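Long-range contact in protein-tyrosine-phosphatase PTP1 (Arabidopsis thaliana, PDB 6KRW), which removes phosphate from phosphotyrosine in proteins, including the MAP kinase MPK6, and, together with MKP1, restrains plant defence responses: residues 112-125 with 149-163. Residues are numbered along the deposited sequence; the frame is centred on the assembly and turned at random.
Sequences PLPHTMEDFWEMVI and DYFQDEDGPREFGNI
W121 projects from helix 117-125 into the hollow between Y150 and F160. Its indole NE1 donates a hydrogen bond of 2.9 Å to Y150 O, and the acceptor lies close to the indole plane. The benzo edge of the indole goes with it: CZ2 comes within 3.5 Å of Y150 CD1. W121 CD1 sits over one face of the F160 ring, toward its rim, and the two planes are inclined by 35°. F160 thus fills the groove between M117 and W121, one turn apart, with its CD1 3.8 Å from M117 CB.

The Y150 ring is a second knob. With chi1 at 64°, its CG lies between the backbone N and the carbonyl carbon, and the ring reaches in among P112, F120 and W121. P112 CG makes an off-centre CH-pi contact with it. F120 CE2 meets Y150 CE1 at 3.5 Å, the rings set obliquely. M117, extended beyond CG, runs across Y150 and brings SD to 3.5 Å from D149 O. Farther along the helix, I163 CD1 rests on W121 and E122 and meets I125 CD1 tip to tip at 3.7 Å. At the F160-I163 type II' turn, the aliphatic part of E118 lies against F160 O.

This joins the helix, nearly at right angles, to edge strand 158-160 of the phosphatase sheet and to the loop that carries Y150. R158 ties that loop to the strand: NH2 hydrogen-bonds to D149 O, and NH1 to Q152 O. Y150 OH hydrogen-bonds H236, just before the catalytic C237, and H198. The contact is mainly apolar and aromatic, with one cross-segment hydrogen bond fixing the indole in its slot and satisfying both the buried W121 NE1 and the carbonyl of Y150.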
loop_
_atom_site.group_PDB
_atom_site.type_symbol
_atom_site.label_atom_id
_atom_site.label_comp_id
_atom_site.label_asym_id
_atom_site.label_seq_id
_atom_site.Cartn_x
_atom_site.Cartn_y
_atom_site.Cartn_z
ATOM N N PRO A 112 -0.712 -9.550 -8.091
ATOM C CA PRO A 112 -0.340 -9.959 -9.458
ATOM C C PRO A 112 -1.052 -11.225 -9.929
ATOM O O PRO A 112 -1.270 -12.148 -9.133
ATOM C CB PRO A 112 1.174 -10.185 -9.408
ATOM C CG PRO A 112 1.616 -9.291 -8.280
ATOM C CD PRO A 112 0.480 -9.263 -7.293
ATOM N N LEU A 113 -1.413 -11.240 -11.211
ATOM C CA LEU A 113 -1.970 -12.431 -11.892
ATOM C C LEU A 113 -0.794 -13.236 -12.417
ATOM O O LEU A 113 0.292 -12.689 -12.544
ATOM C CB LEU A 113 -2.864 -11.927 -13.030
ATOM C CG LEU A 113 -4.084 -11.134 -12.583
ATOM C CD1 LEU A 113 -4.576 -10.231 -13.694
ATOM C CD2 LEU A 113 -5.187 -12.075 -12.126
ATOM N N PRO A 114 -0.958 -14.550 -12.723
ATOM C CA PRO A 114 0.144 -15.338 -13.263
ATOM C C PRO A 114 0.799 -14.645 -14.465
ATOM O O PRO A 114 2.007 -14.615 -14.537
ATOM C CB PRO A 114 -0.532 -16.639 -13.693
ATOM C CG PRO A 114 -1.768 -16.713 -12.832
ATOM C CD PRO A 114 -2.226 -15.278 -12.681
ATOM N N HIS A 115 0.007 -14.074 -15.361
ATOM C CA HIS A 115 0.530 -13.422 -16.591
ATOM C C HIS A 115 0.959 -11.967 -16.348
ATOM O O HIS A 115 1.434 -11.368 -17.328
ATOM C CB HIS A 115 -0.485 -13.549 -17.716
ATOM C CG HIS A 115 -1.847 -13.094 -17.344
ATOM N ND1 HIS A 115 -2.637 -13.786 -16.444
ATOM C CD2 HIS A 115 -2.565 -12.030 -17.750
ATOM C CE1 HIS A 115 -3.794 -13.163 -16.325
ATOM N NE2 HIS A 115 -3.771 -12.080 -17.116
ATOM N N THR A 116 0.870 -11.424 -15.131
ATOM C CA THR A 116 1.419 -10.058 -14.868
ATOM C C THR A 116 2.564 -10.098 -13.861
ATOM O O THR A 116 3.002 -9.026 -13.401
ATOM C CB THR A 116 0.335 -9.054 -14.449
ATOM O OG1 THR A 116 -0.180 -9.325 -13.145
ATOM C CG2 THR A 116 -0.817 -9.030 -15.429
ATOM N N MET A 117 3.055 -11.286 -13.512
ATOM C CA MET A 117 4.162 -11.334 -12.530
ATOM C C MET A 117 5.472 -10.774 -13.101
ATOM O O MET A 117 6.191 -10.101 -12.342
ATOM C CB MET A 117 4.360 -12.766 -12.035
ATOM C CG MET A 117 3.148 -13.275 -11.306
ATOM S SD MET A 117 3.371 -14.933 -10.640
ATOM C CE MET A 117 1.744 -15.189 -9.943
ATOM N N GLU A 118 5.780 -11.011 -14.385
ATOM C CA GLU A 118 6.986 -10.368 -14.961
ATOM C C GLU A 118 6.785 -8.847 -14.954
ATOM O O GLU A 118 7.723 -8.128 -14.580
ATOM C CB GLU A 118 7.292 -10.860 -16.376
ATOM C CG GLU A 118 8.603 -10.310 -16.902
ATOM C CD GLU A 118 8.991 -10.776 -18.291
ATOM O OE1 GLU A 118 9.972 -10.233 -18.842
ATOM O OE2 GLU A 118 8.297 -11.660 -18.835
ATOM N N ASP A 119 5.594 -8.391 -15.313
ATOM C CA ASP A 119 5.263 -6.939 -15.273
ATOM C C ASP A 119 5.499 -6.376 -13.869
ATOM O O ASP A 119 6.114 -5.294 -13.715
ATOM C CB ASP A 119 3.814 -6.694 -15.695
ATOM C CG ASP A 119 3.526 -6.997 -17.162
ATOM O OD1 ASP A 119 4.503 -7.085 -17.964
ATOM O OD2 ASP A 119 2.333 -7.174 -17.488
ATOM N N PHE A 120 5.025 -7.098 -12.857
ATOM C CA PHE A 120 5.198 -6.656 -11.457
ATOM C C PHE A 120 6.678 -6.524 -11.105
ATOM O O PHE A 120 7.089 -5.489 -10.547
ATOM C CB PHE A 120 4.483 -7.614 -10.508
ATOM C CG PHE A 120 4.700 -7.285 -9.058
ATOM C CD1 PHE A 120 3.897 -6.353 -8.411
ATOM C CD2 PHE A 120 5.713 -7.916 -8.339
ATOM C CE1 PHE A 120 4.117 -6.049 -7.078
ATOM C CE2 PHE A 120 5.933 -7.594 -7.010
ATOM C CZ PHE A 120 5.122 -6.689 -6.366
ATOM N N TRP A 121 7.477 -7.573 -11.347
ATOM C CA TRP A 121 8.894 -7.495 -10.961
ATOM C C TRP A 121 9.636 -6.468 -11.799
ATOM O O TRP A 121 10.557 -5.838 -11.254
ATOM C CB TRP A 121 9.534 -8.883 -10.998
ATOM C CG TRP A 121 9.091 -9.709 -9.834
ATOM C CD1 TRP A 121 8.339 -10.847 -9.863
ATOM C CD2 TRP A 121 9.375 -9.439 -8.456
ATOM N NE1 TRP A 121 8.145 -11.319 -8.588
ATOM C CE2 TRP A 121 8.771 -10.477 -7.706
ATOM C CE3 TRP A 121 10.083 -8.429 -7.788
ATOM C CZ2 TRP A 121 8.856 -10.517 -6.314
ATOM C CZ3 TRP A 121 10.165 -8.472 -6.411
ATOM C CH2 TRP A 121 9.544 -9.497 -5.690
ATOM N N GLU A 122 9.242 -6.297 -13.070
ATOM C CA GLU A 122 9.865 -5.255 -13.914
ATOM C C GLU A 122 9.571 -3.891 -13.279
ATOM O O GLU A 122 10.491 -3.062 -13.202
ATOM C CB GLU A 122 9.319 -5.335 -15.327
ATOM C CG GLU A 122 9.991 -4.357 -16.254
ATOM C CD GLU A 122 11.394 -4.717 -16.691
ATOM O OE1 GLU A 122 11.690 -5.900 -16.759
ATOM O OE2 GLU A 122 12.171 -3.797 -17.030
ATOM N N MET A 123 8.347 -3.694 -12.796
ATOM C CA MET A 123 7.988 -2.424 -12.108
ATOM C C MET A 123 8.861 -2.250 -10.854
ATOM O O MET A 123 9.379 -1.160 -10.597
ATOM C CB MET A 123 6.509 -2.427 -11.720
ATOM C CG MET A 123 6.111 -1.190 -10.960
ATOM S SD MET A 123 4.332 -1.141 -10.587
ATOM C CE MET A 123 4.212 -2.466 -9.369
ATOM N N VAL A 124 9.032 -3.315 -10.062
ATOM C CA VAL A 124 9.857 -3.245 -8.821
ATOM C C VAL A 124 11.270 -2.779 -9.183
ATOM O O VAL A 124 11.820 -1.907 -8.487
ATOM C CB VAL A 124 9.892 -4.613 -8.116
ATOM C CG1 VAL A 124 10.918 -4.628 -7.004
ATOM C CG2 VAL A 124 8.521 -5.009 -7.611
ATOM N N ILE A 125 11.857 -3.377 -10.213
ATOM C CA ILE A 125 13.245 -3.015 -10.607
ATOM C C ILE A 125 13.265 -1.585 -11.147
ATOM O O ILE A 125 14.117 -0.792 -10.701
ATOM C CB ILE A 125 13.790 -4.029 -11.621
ATOM C CG1 ILE A 125 13.883 -5.416 -10.982
ATOM C CG2 ILE A 125 15.125 -3.555 -12.178
ATOM C CD1 ILE A 125 14.225 -6.515 -11.973
ATOM N N ASP A 149 1.125 -16.417 -6.663
ATOM C CA ASP A 149 2.417 -16.612 -5.964
ATOM C C ASP A 149 3.560 -16.093 -6.837
ATOM O O ASP A 149 4.013 -16.791 -7.739
ATOM C CB ASP A 149 2.625 -18.084 -5.594
ATOM C CG ASP A 149 3.919 -18.351 -4.852
ATOM O OD1 ASP A 149 4.748 -17.436 -4.749
ATOM O OD2 ASP A 149 4.109 -19.527 -4.422
ATOM N N TYR A 150 3.966 -14.854 -6.595
ATOM C CA TYR A 150 5.053 -14.219 -7.364
ATOM C C TYR A 150 6.330 -14.192 -6.540
ATOM O O TYR A 150 7.283 -13.594 -7.016
ATOM C CB TYR A 150 4.603 -12.796 -7.750
ATOM C CG TYR A 150 4.367 -11.843 -6.592
ATOM C CD1 TYR A 150 5.401 -11.107 -6.051
ATOM C CD2 TYR A 150 3.125 -11.754 -5.981
ATOM C CE1 TYR A 150 5.206 -10.299 -4.941
ATOM C CE2 TYR A 150 2.913 -10.961 -4.861
ATOM C CZ TYR A 150 3.963 -10.236 -4.339
ATOM O OH TYR A 150 3.826 -9.451 -3.233
ATOM N N PHE A 151 6.406 -14.902 -5.401
ATOM C CA PHE A 151 7.574 -14.654 -4.514
ATOM C C PHE A 151 8.132 -15.916 -3.837
ATOM O O PHE A 151 9.270 -15.839 -3.341
ATOM C CB PHE A 151 7.233 -13.602 -3.462
ATOM C CG PHE A 151 6.019 -13.944 -2.640
ATOM C CD1 PHE A 151 4.767 -13.507 -3.040
ATOM C CD2 PHE A 151 6.120 -14.671 -1.464
ATOM C CE1 PHE A 151 3.632 -13.803 -2.302
ATOM C CE2 PHE A 151 4.987 -14.954 -0.724
ATOM C CZ PHE A 151 3.743 -14.547 -1.146
ATOM N N GLN A 152 7.416 -17.031 -3.778
ATOM C CA GLN A 152 7.944 -18.217 -3.066
ATOM C C GLN A 152 8.869 -18.991 -4.002
ATOM O O GLN A 152 8.514 -19.186 -5.162
ATOM C CB GLN A 152 6.783 -19.067 -2.570
ATOM C CG GLN A 152 5.944 -18.372 -1.503
ATOM C CD GLN A 152 4.978 -19.325 -0.842
ATOM O OE1 GLN A 152 5.157 -19.715 0.313
ATOM N NE2 GLN A 152 3.961 -19.735 -1.586
ATOM N N ASP A 153 10.026 -19.419 -3.504
ATOM C CA ASP A 153 11.030 -20.145 -4.330
ATOM C C ASP A 153 11.448 -21.435 -3.614
ATOM O O ASP A 153 12.657 -21.772 -3.634
ATOM C CB ASP A 153 12.217 -19.239 -4.665
ATOM C CG ASP A 153 13.170 -18.998 -3.503
ATOM O OD1 ASP A 153 12.733 -19.113 -2.341
ATOM O OD2 ASP A 153 14.350 -18.700 -3.770
ATOM N N GLU A 154 10.489 -22.156 -3.036
ATOM C CA GLU A 154 10.814 -23.403 -2.294
ATOM C C GLU A 154 11.302 -24.480 -3.265
ATOM O O GLU A 154 12.133 -25.294 -2.851
ATOM C CB GLU A 154 9.618 -23.871 -1.469
ATOM C CG GLU A 154 8.977 -22.738 -0.680
ATOM C CD GLU A 154 8.810 -23.007 0.805
ATOM O OE1 GLU A 154 8.652 -22.033 1.571
ATOM O OE2 GLU A 154 8.855 -24.189 1.196
ATOM N N ASP A 155 10.828 -24.469 -4.511
ATOM C CA ASP A 155 11.298 -25.446 -5.528
ATOM C C ASP A 155 12.738 -25.118 -5.919
ATOM O O ASP A 155 13.576 -26.038 -5.953
ATOM C CB ASP A 155 10.396 -25.451 -6.761
ATOM C CG ASP A 155 9.191 -26.357 -6.608
ATOM O OD1 ASP A 155 9.392 -27.524 -6.225
ATOM O OD2 ASP A 155 8.062 -25.887 -6.863
ATOM N N GLY A 156 13.003 -23.843 -6.179
ATOM C CA GLY A 156 14.291 -23.354 -6.696
ATOM C C GLY A 156 14.123 -21.908 -7.150
ATOM O O GLY A 156 13.033 -21.352 -7.041
ATOM N N PRO A 157 15.183 -21.256 -7.666
ATOM C CA PRO A 157 15.087 -19.853 -8.066
ATOM C C PRO A 157 13.913 -19.610 -9.023
ATOM O O PRO A 157 13.699 -20.372 -9.942
ATOM C CB PRO A 157 16.429 -19.580 -8.755
ATOM C CG PRO A 157 17.370 -20.594 -8.136
ATOM C CD PRO A 157 16.519 -21.824 -7.899
ATOM N N ARG A 158 13.151 -18.556 -8.765
ATOM C CA ARG A 158 11.995 -18.181 -9.612
ATOM C C ARG A 158 12.503 -17.382 -10.809
ATOM O O ARG A 158 13.440 -16.555 -10.659
ATOM C CB ARG A 158 10.983 -17.359 -8.815
ATOM C CG ARG A 158 10.274 -18.134 -7.713
ATOM C CD ARG A 158 9.331 -19.182 -8.271
ATOM N NE ARG A 158 8.227 -18.611 -9.026
ATOM C CZ ARG A 158 7.117 -18.109 -8.488
ATOM N NH1 ARG A 158 6.952 -18.092 -7.176
ATOM N NH2 ARG A 158 6.167 -17.621 -9.269
ATOM N N GLU A 159 11.887 -17.605 -11.962
ATOM C CA GLU A 159 12.212 -16.816 -13.174
ATOM C C GLU A 159 10.947 -16.177 -13.734
ATOM O O GLU A 159 9.879 -16.819 -13.737
ATOM C CB GLU A 159 12.868 -17.703 -14.227
ATOM C CG GLU A 159 14.262 -18.131 -13.848
ATOM C CD GLU A 159 15.068 -18.549 -15.057
ATOM O OE1 GLU A 159 16.309 -18.476 -14.990
ATOM O OE2 GLU A 159 14.435 -18.906 -16.077
ATOM N N PHE A 160 11.098 -14.943 -14.203
ATOM C CA PHE A 160 9.984 -14.206 -14.840
ATOM C C PHE A 160 10.542 -13.550 -16.090
ATOM O O PHE A 160 11.090 -12.450 -15.988
ATOM C CB PHE A 160 9.390 -13.170 -13.888
ATOM C CG PHE A 160 9.022 -13.726 -12.539
ATOM C CD1 PHE A 160 7.786 -14.323 -12.326
ATOM C CD2 PHE A 160 9.922 -13.658 -11.486
ATOM C CE1 PHE A 160 7.455 -14.842 -11.076
ATOM C CE2 PHE A 160 9.583 -14.159 -10.236
ATOM C CZ PHE A 160 8.348 -14.744 -10.034
ATOM N N GLY A 161 10.458 -14.254 -17.213
ATOM C CA GLY A 161 11.125 -13.837 -18.458
ATOM C C GLY A 161 12.591 -13.551 -18.199
ATOM O O GLY A 161 13.334 -14.498 -17.828
ATOM N N ASN A 162 12.975 -12.281 -18.297
ATOM C CA ASN A 162 14.382 -11.831 -18.172
ATOM C C ASN A 162 14.779 -11.682 -16.699
ATOM O O ASN A 162 15.945 -11.330 -16.448
ATOM C CB ASN A 162 14.565 -10.504 -18.910
ATOM C CG ASN A 162 16.014 -10.189 -19.206
ATOM O OD1 ASN A 162 16.839 -11.092 -19.306
ATOM N ND2 ASN A 162 16.330 -8.913 -19.345
ATOM N N ILE A 163 13.858 -11.931 -15.763
ATOM C CA ILE A 163 14.078 -11.593 -14.328
ATOM C C ILE A 163 14.232 -12.883 -13.516
ATOM O O ILE A 163 13.413 -13.820 -13.673
ATOM C CB ILE A 163 12.926 -10.723 -13.803
ATOM C CG1 ILE A 163 13.034 -9.302 -14.361
ATOM C CG2 ILE A 163 12.887 -10.734 -12.289
ATOM C CD1 ILE A 163 11.815 -8.432 -14.104
#